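PDB 3GAZ: alcohol dehydrogenase superfamily protein from Novosphingobium aromaticivorans, which probably catalyses an NADP-dependent oxidation or reduction, as a two-domain member of the medium-chain alcohol dehydrogenase superfamily. Local coordinates for residues Ile168-Leu172 / Tyr189-Ala195; Arg300-Phe306 / Pro325-Ile331. One frame throughout, in Å; residues are numbered along the deposited sequence.

Contact 1 of 2, residues Ile168-Leu172 / Tyr189-Ala195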
loop_
_atom_site.group_PDB
_atom_site.type_symbol
_atom_site.label_atom_id
_atom_site.label_comp_id
_atom_site.label_asym_id
_atom_site.label_seq_id
_atom_site.Cartn_x
_atom_site.Cartn_y
_atom_site.Cartn_z
ATOM N N ILE A 168 10.681 -3.017 28.660
ATOM C CA ILE A 168 11.067 -3.237 30.054
ATOM C C ILE A 168 10.145 -4.260 30.713
ATOM O O ILE A 168 10.600 -5.199 31.364
ATOM C CB ILE A 168 10.969 -1.937 30.888
ATOM C CG1 ILE A 168 12.112 -0.986 30.528
ATOM C CG2 ILE A 168 10.970 -2.275 32.382
ATOM C CD1 ILE A 168 12.032 0.350 31.234
ATOM N N GLN A 169 8.841 -4.065 30.538
ATOM C CA GLN A 169 7.854 -4.940 31.148
ATOM C C GLN A 169 7.845 -6.351 30.576
ATOM O O GLN A 169 7.598 -7.312 31.305
ATOM C CB GLN A 169 6.467 -4.294 31.049
ATOM C CG GLN A 169 6.406 -2.945 31.769
ATOM C CD GLN A 169 5.063 -2.254 31.640
ATOM O OE1 GLN A 169 4.074 -2.681 32.228
ATOM N NE2 GLN A 169 5.022 -1.180 30.856
ATOM N N ILE A 170 8.109 -6.481 29.278
ATOM C CA ILE A 170 8.149 -7.802 28.656
ATOM C C ILE A 170 9.352 -8.556 29.221
ATOM O O ILE A 170 9.228 -9.698 29.665
ATOM C CB ILE A 170 8.291 -7.710 27.110
ATOM C CG1 ILE A 170 6.978 -7.222 26.492
ATOM C CG2 ILE A 170 8.670 -9.076 26.527
ATOM C CD1 ILE A 170 7.042 -7.024 24.992
ATOM N N ALA A 171 10.508 -7.898 29.214
ATOM C CA ALA A 171 11.741 -8.497 29.717
ATOM C C ALA A 171 11.599 -8.948 31.171
ATOM O O ALA A 171 12.002 -10.051 31.523
ATOM C CB ALA A 171 12.894 -7.503 29.588
ATOM N N LEU A 172 11.028 -8.092 32.013
ATOM C CA LEU A 172 10.842 -8.427 33.423
ATOM C C LEU A 172 9.945 -9.647 33.577
ATOM O O LEU A 172 10.253 -10.561 34.342
ATOM C CB LEU A 172 10.241 -7.236 34.179
ATOM C CG LEU A 172 11.210 -6.086 34.458
ATOM C CD1 LEU A 172 10.450 -4.847 34.910
ATOM C CD2 LEU A 172 12.223 -6.531 35.521
ATOM N N TYR A 189 9.849 6.768 36.763
ATOM C CA TYR A 189 8.884 5.892 36.117
ATOM C C TYR A 189 9.500 4.515 35.864
ATOM O O TYR A 189 8.877 3.487 36.138
ATOM C CB TYR A 189 8.420 6.506 34.790
ATOM C CG TYR A 189 7.626 5.548 33.934
ATOM C CD1 TYR A 189 6.309 5.219 34.254
ATOM C CD2 TYR A 189 8.214 4.918 32.839
ATOM C CE1 TYR A 189 5.596 4.280 33.506
ATOM C CE2 TYR A 189 7.513 3.975 32.084
ATOM C CZ TYR A 189 6.208 3.660 32.422
ATOM O OH TYR A 189 5.519 2.721 31.689
ATOM N N VAL A 190 10.723 4.501 35.339
ATOM C CA VAL A 190 11.426 3.249 35.054
ATOM C C VAL A 190 11.655 2.449 36.333
ATOM O O VAL A 190 11.485 1.226 36.354
ATOM C CB VAL A 190 12.786 3.519 34.366
ATOM C CG1 VAL A 190 13.598 2.231 34.268
ATOM C CG2 VAL A 190 12.544 4.090 32.979
ATOM N N ARG A 191 12.036 3.144 37.399
ATOM C CA ARG A 191 12.270 2.496 38.685
ATOM C C ARG A 191 10.978 1.814 39.126
ATOM O O ARG A 191 10.988 0.658 39.551
ATOM C CB ARG A 191 12.689 3.538 39.727
ATOM C CG ARG A 191 13.076 2.964 41.084
ATOM C CD ARG A 191 13.143 4.071 42.133
ATOM N NE ARG A 191 11.826 4.664 42.375
ATOM C CZ ARG A 191 10.822 4.032 42.978
ATOM N NH1 ARG A 191 10.979 2.786 43.405
ATOM N NH2 ARG A 191 9.655 4.641 43.154
ATOM N N ASP A 192 9.865 2.538 39.010
ATOM C CA ASP A 192 8.550 2.020 39.385
ATOM C C ASP A 192 8.199 0.717 38.680
ATOM O O ASP A 192 7.617 -0.184 39.286
ATOM C CB ASP A 192 7.467 3.059 39.087
ATOM C CG ASP A 192 7.006 3.792 40.328
ATOM O OD1 ASP A 192 6.361 3.151 41.189
ATOM O OD2 ASP A 192 7.285 5.004 40.447
ATOM N N LEU A 193 8.539 0.618 37.398
ATOM C CA LEU A 193 8.250 -0.598 36.635
ATOM C C LEU A 193 8.983 -1.816 37.187
ATOM O O LEU A 193 8.579 -2.949 36.944
ATOM C CB LEU A 193 8.621 -0.413 35.158
ATOM C CG LEU A 193 7.693 0.455 34.306
ATOM C CD1 LEU A 193 8.218 0.498 32.876
ATOM C CD2 LEU A 193 6.272 -0.109 34.339
ATOM N N GLY A 194 10.062 -1.578 37.930
ATOM C CA GLY A 194 10.822 -2.678 38.497
ATOM C C GLY A 194 12.184 -2.859 37.851
ATOM O O GLY A 194 12.848 -3.879 38.045
ATOM N N ALA A 195 12.599 -1.870 37.070
ATOM C CA ALA A 195 13.888 -1.920 36.397
ATOM C C ALA A 195 14.853 -0.975 37.096
ATOM O O ALA A 195 14.430 -0.038 37.774
ATOM C CB ALA A 195 13.728 -1.516 34.941
#
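I168 and L193 meet through methyl groups where helices 162-173 and 184-193 lie side by side. Both helices follow strands of the parallel Rossmann-type sheet, so they run nearly in the same direction; their short segments cross at -23° with axes 11.2 Å apart, and side chains meet between them.

The apolar contacts centre on I168. Its two branches divide the work: CG2, anti to the backbone N, reaches A195 CB at 3.8 Å and L193 CD1 at 3.9 Å, whereas CD1, at the end of the other branch, meets V190 CG1 at 3.9 Å. I168 and V190 also touch A180 on strand 177-182. L193 crosses Q169 at about a right angle and lays CD2 against the amide carbon, Q169 CD, at 3.7 Å. That amide spends its polarity elsewhere, OE1 accepting from A298 N and NE2 donating to H165 O, one turn earlier in the same helix.

Side chain meets backbone at L172, whose methyl CD1 lies 3.4 Å from L193 O and whose CD2 lies 3.7 Å from G194 O. G194 is the first residue to leave helical geometry, in a Schellman motif, and a CB at its positive phi would collide with L193 O.

With no polar bond joining the two segments, this layer on the Rossmann sheet depends on shape and burial, while the Q169 amide ties its helix to A298 through OE1.

Contact 2 of 2, residues Arg300-Phe306 / Pro325-Ile331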
loop_
_atom_site.group_PDB
_atom_site.type_symbol
_atom_site.label_atom_id
_atom_site.label_comp_id
_atom_site.label_asym_id
_atom_site.label_seq_id
_atom_site.Cartn_x
_atom_site.Cartn_y
_atom_site.Cartn_z
ATOM N N ARG A 300 1.995 3.137 29.130
ATOM C CA ARG A 300 2.188 4.464 29.690
ATOM C C ARG A 300 1.330 5.373 28.821
ATOM O O ARG A 300 1.633 5.599 27.649
ATOM C CB ARG A 300 3.661 4.888 29.615
ATOM C CG ARG A 300 3.983 6.064 30.526
ATOM C CD ARG A 300 5.419 6.538 30.381
ATOM N NE ARG A 300 5.750 7.530 31.398
ATOM C CZ ARG A 300 6.866 8.252 31.406
ATOM N NH1 ARG A 300 7.766 8.101 30.440
ATOM N NH2 ARG A 300 7.087 9.120 32.389
ATOM N N LEU A 301 0.251 5.885 29.402
ATOM C CA LEU A 301 -0.684 6.730 28.677
ATOM C C LEU A 301 -0.721 8.168 29.184
ATOM O O LEU A 301 -1.008 8.410 30.356
ATOM C CB LEU A 301 -2.082 6.111 28.774
ATOM C CG LEU A 301 -3.282 6.838 28.169
ATOM C CD1 LEU A 301 -3.114 6.945 26.660
ATOM C CD2 LEU A 301 -4.547 6.073 28.504
ATOM N N ASP A 302 -0.422 9.119 28.301
ATOM C CA ASP A 302 -0.456 10.533 28.674
ATOM C C ASP A 302 -1.929 10.826 28.999
ATOM O O ASP A 302 -2.821 10.485 28.219
ATOM C CB ASP A 302 0.040 11.394 27.506
ATOM C CG ASP A 302 0.142 12.868 27.858
ATOM O OD1 ASP A 302 -0.903 13.489 28.146
ATOM O OD2 ASP A 302 1.272 13.408 27.843
ATOM N N PRO A 303 -2.198 11.449 30.162
ATOM C CA PRO A 303 -3.548 11.793 30.638
ATOM C C PRO A 303 -4.378 12.668 29.708
ATOM O O PRO A 303 -5.604 12.664 29.785
ATOM C CB PRO A 303 -3.285 12.497 31.974
ATOM C CG PRO A 303 -1.924 12.015 32.383
ATOM C CD PRO A 303 -1.177 11.979 31.082
ATOM N N ARG A 304 -3.716 13.426 28.842
ATOM C CA ARG A 304 -4.414 14.307 27.913
ATOM C C ARG A 304 -5.326 13.559 26.942
ATOM O O ARG A 304 -5.002 12.457 26.497
ATOM C CB ARG A 304 -3.404 15.144 27.128
ATOM C CG ARG A 304 -2.825 16.306 27.924
ATOM C CD ARG A 304 -1.727 17.011 27.158
ATOM N NE ARG A 304 -0.512 16.204 27.077
ATOM C CZ ARG A 304 0.612 16.601 26.486
ATOM N NH1 ARG A 304 0.676 17.796 25.915
ATOM N NH2 ARG A 304 1.679 15.810 26.482
ATOM N N THR A 305 -6.469 14.164 26.621
ATOM C CA THR A 305 -7.419 13.563 25.689
ATOM C C THR A 305 -7.589 14.441 24.453
ATOM O O THR A 305 -7.395 15.663 24.511
ATOM C CB THR A 305 -8.799 13.332 26.350
ATOM O OG1 THR A 305 -9.274 14.557 26.925
ATOM C CG2 THR A 305 -8.692 12.271 27.442
ATOM N N PHE A 306 -7.943 13.805 23.335
ATOM C CA PHE A 306 -8.127 14.489 22.059
ATOM C C PHE A 306 -9.243 13.809 21.270
ATOM O O PHE A 306 -9.235 12.592 21.089
ATOM C CB PHE A 306 -6.828 14.430 21.241
ATOM C CG PHE A 306 -5.634 14.992 21.957
ATOM C CD1 PHE A 306 -5.270 16.326 21.799
ATOM C CD2 PHE A 306 -4.892 14.191 22.820
ATOM C CE1 PHE A 306 -4.183 16.859 22.494
ATOM C CE2 PHE A 306 -3.807 14.713 23.521
ATOM C CZ PHE A 306 -3.450 16.055 23.356
ATOM N N PRO A 325 3.635 20.636 25.746
ATOM C CA PRO A 325 4.559 19.697 26.392
ATOM C C PRO A 325 4.586 18.347 25.684
ATOM O O PRO A 325 3.552 17.856 25.238
ATOM C CB PRO A 325 4.006 19.589 27.810
ATOM C CG PRO A 325 3.383 20.935 28.028
ATOM C CD PRO A 325 2.669 21.170 26.720
ATOM N N ARG A 326 5.770 17.754 25.585
ATOM C CA ARG A 326 5.923 16.462 24.930
ATOM C C ARG A 326 5.142 15.380 25.677
ATOM O O ARG A 326 4.960 15.455 26.894
ATOM C CB ARG A 326 7.404 16.066 24.867
ATOM C CG ARG A 326 7.664 14.741 24.154
ATOM C CD ARG A 326 8.289 14.946 22.784
ATOM N NE ARG A 326 8.235 13.738 21.965
ATOM C CZ ARG A 326 8.799 13.617 20.764
ATOM N NH1 ARG A 326 9.472 14.633 20.237
ATOM N NH2 ARG A 326 8.674 12.485 20.081
ATOM N N GLN A 327 4.691 14.370 24.942
ATOM C CA GLN A 327 3.941 13.283 25.549
ATOM C C GLN A 327 4.734 12.606 26.657
ATOM O O GLN A 327 5.948 12.431 26.554
ATOM C CB GLN A 327 3.556 12.232 24.496
ATOM C CG GLN A 327 4.731 11.692 23.671
ATOM C CD GLN A 327 4.339 10.521 22.771
ATOM O OE1 GLN A 327 3.198 10.418 22.315
ATOM N NE2 GLN A 327 5.295 9.644 22.498
ATOM N N ARG A 328 4.035 12.247 27.726
ATOM C CA ARG A 328 4.634 11.536 28.849
ATOM C C ARG A 328 3.855 10.237 28.789
ATOM O O ARG A 328 2.810 10.076 29.417
ATOM C CB ARG A 328 4.390 12.290 30.156
ATOM C CG ARG A 328 5.051 13.670 30.177
ATOM C CD ARG A 328 4.894 14.383 31.522
ATOM N NE ARG A 328 3.497 14.452 31.943
ATOM C CZ ARG A 328 2.855 13.476 32.580
ATOM N NH1 ARG A 328 3.482 12.345 32.885
ATOM N NH2 ARG A 328 1.579 13.620 32.896
ATOM N N GLY A 329 4.387 9.312 28.003
ATOM C CA GLY A 329 3.706 8.062 27.762
ATOM C C GLY A 329 3.194 8.316 26.353
ATOM O O GLY A 329 3.681 9.234 25.696
ATOM N N LYS A 330 2.219 7.554 25.878
ATOM C CA LYS A 330 1.732 7.770 24.523
ATOM C C LYS A 330 0.413 8.540 24.469
ATOM O O LYS A 330 -0.290 8.669 25.471
ATOM C CB LYS A 330 1.629 6.419 23.796
ATOM C CG LYS A 330 2.997 5.744 23.600
ATOM C CD LYS A 330 2.903 4.381 22.912
ATOM C CE LYS A 330 2.200 4.474 21.557
ATOM N NZ LYS A 330 2.881 5.418 20.630
ATOM N N ILE A 331 0.098 9.064 23.286
ATOM C CA ILE A 331 -1.113 9.843 23.067
ATOM C C ILE A 331 -2.177 9.024 22.349
ATOM O O ILE A 331 -1.900 8.388 21.329
ATOM C CB ILE A 331 -0.824 11.093 22.197
ATOM C CG1 ILE A 331 0.202 11.995 22.887
ATOM C CG2 ILE A 331 -2.122 11.845 21.919
ATOM C CD1 ILE A 331 -0.298 12.657 24.162
HETATM O O HOH W 1 1.695 9.091 31.626
#
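An Asx turn closed by D302 lies at the centre of this contact, in which two loops leading to strands 306-307 and 332-334 are locked together. D302 OD1 accepts from R304 N at 2.9 Å through its anti lone pair, and R304 NE meets the same oxygen from the syn side but tilted out of the carboxylate plane. D302 OD2 serves both loops: R328 N reaches its anti lone pair at 3.0 Å, with an N-H...O angle of 165°, while R304 NH2 comes from above the carboxylate plane at 2.8 Å. R304 thus holds the carboxylate side-on through NE and NH2, and a bend at chi3 (-72°) brings its far end to the other loop, where NH1 and NH2 both converge end-on upon P325 O, each at 3.0 Å. Replaced by an alanine, D302 would probably leave R328 N without its acceptor, undo the Asx turn to R304 N, and strip the R304 guanidinium of its charge partner, held then mainly by P325 O.

Backbone pairing continues the link. K330 N donates to R300 O at 2.7 Å and D302 N to K330 O, forming a single beta bridge just ahead of the parallel pair 306-307 and 332-334, part of the mixed sheet that includes strands of the GroES-like domain. G329 packs against the extended side chain of R300, with CA 3.4 Å from R300 CG; a CB at this glycine would clash with R300 O.

Apolar contact closes the inner side, where I331 CD1 lies alongside D302 CB and I331 CG2 meets the F306 ring at CE2, 3.7 Å away; I331 and F306 also touch helix 311-319. At the other end, a water donates to R328 O and, weakly, to L301 O.

Contact 1 belongs to the Rossmann-type half of the chain, which probably binds the dinucleotide, and contact 2 to the loops that lead back into the sheet of the GroES-like half; their centres are about 19 Å apart. They touch where Y189 OH lies 3.5 Å from R300 CB, and the R300 guanidinium makes a cation-pi interaction with the Y189 ring. R300 NH1 also pairs with D186 and donates to G160 O, within the glycine-rich turn whose pattern is consistent with dinucleotide binding; I168 of contact 1 touches residues of the same pattern. A bound calcium ion lies about 3 Å from the nearest side-chain atom of K330 and about 11 Å from that of Y189.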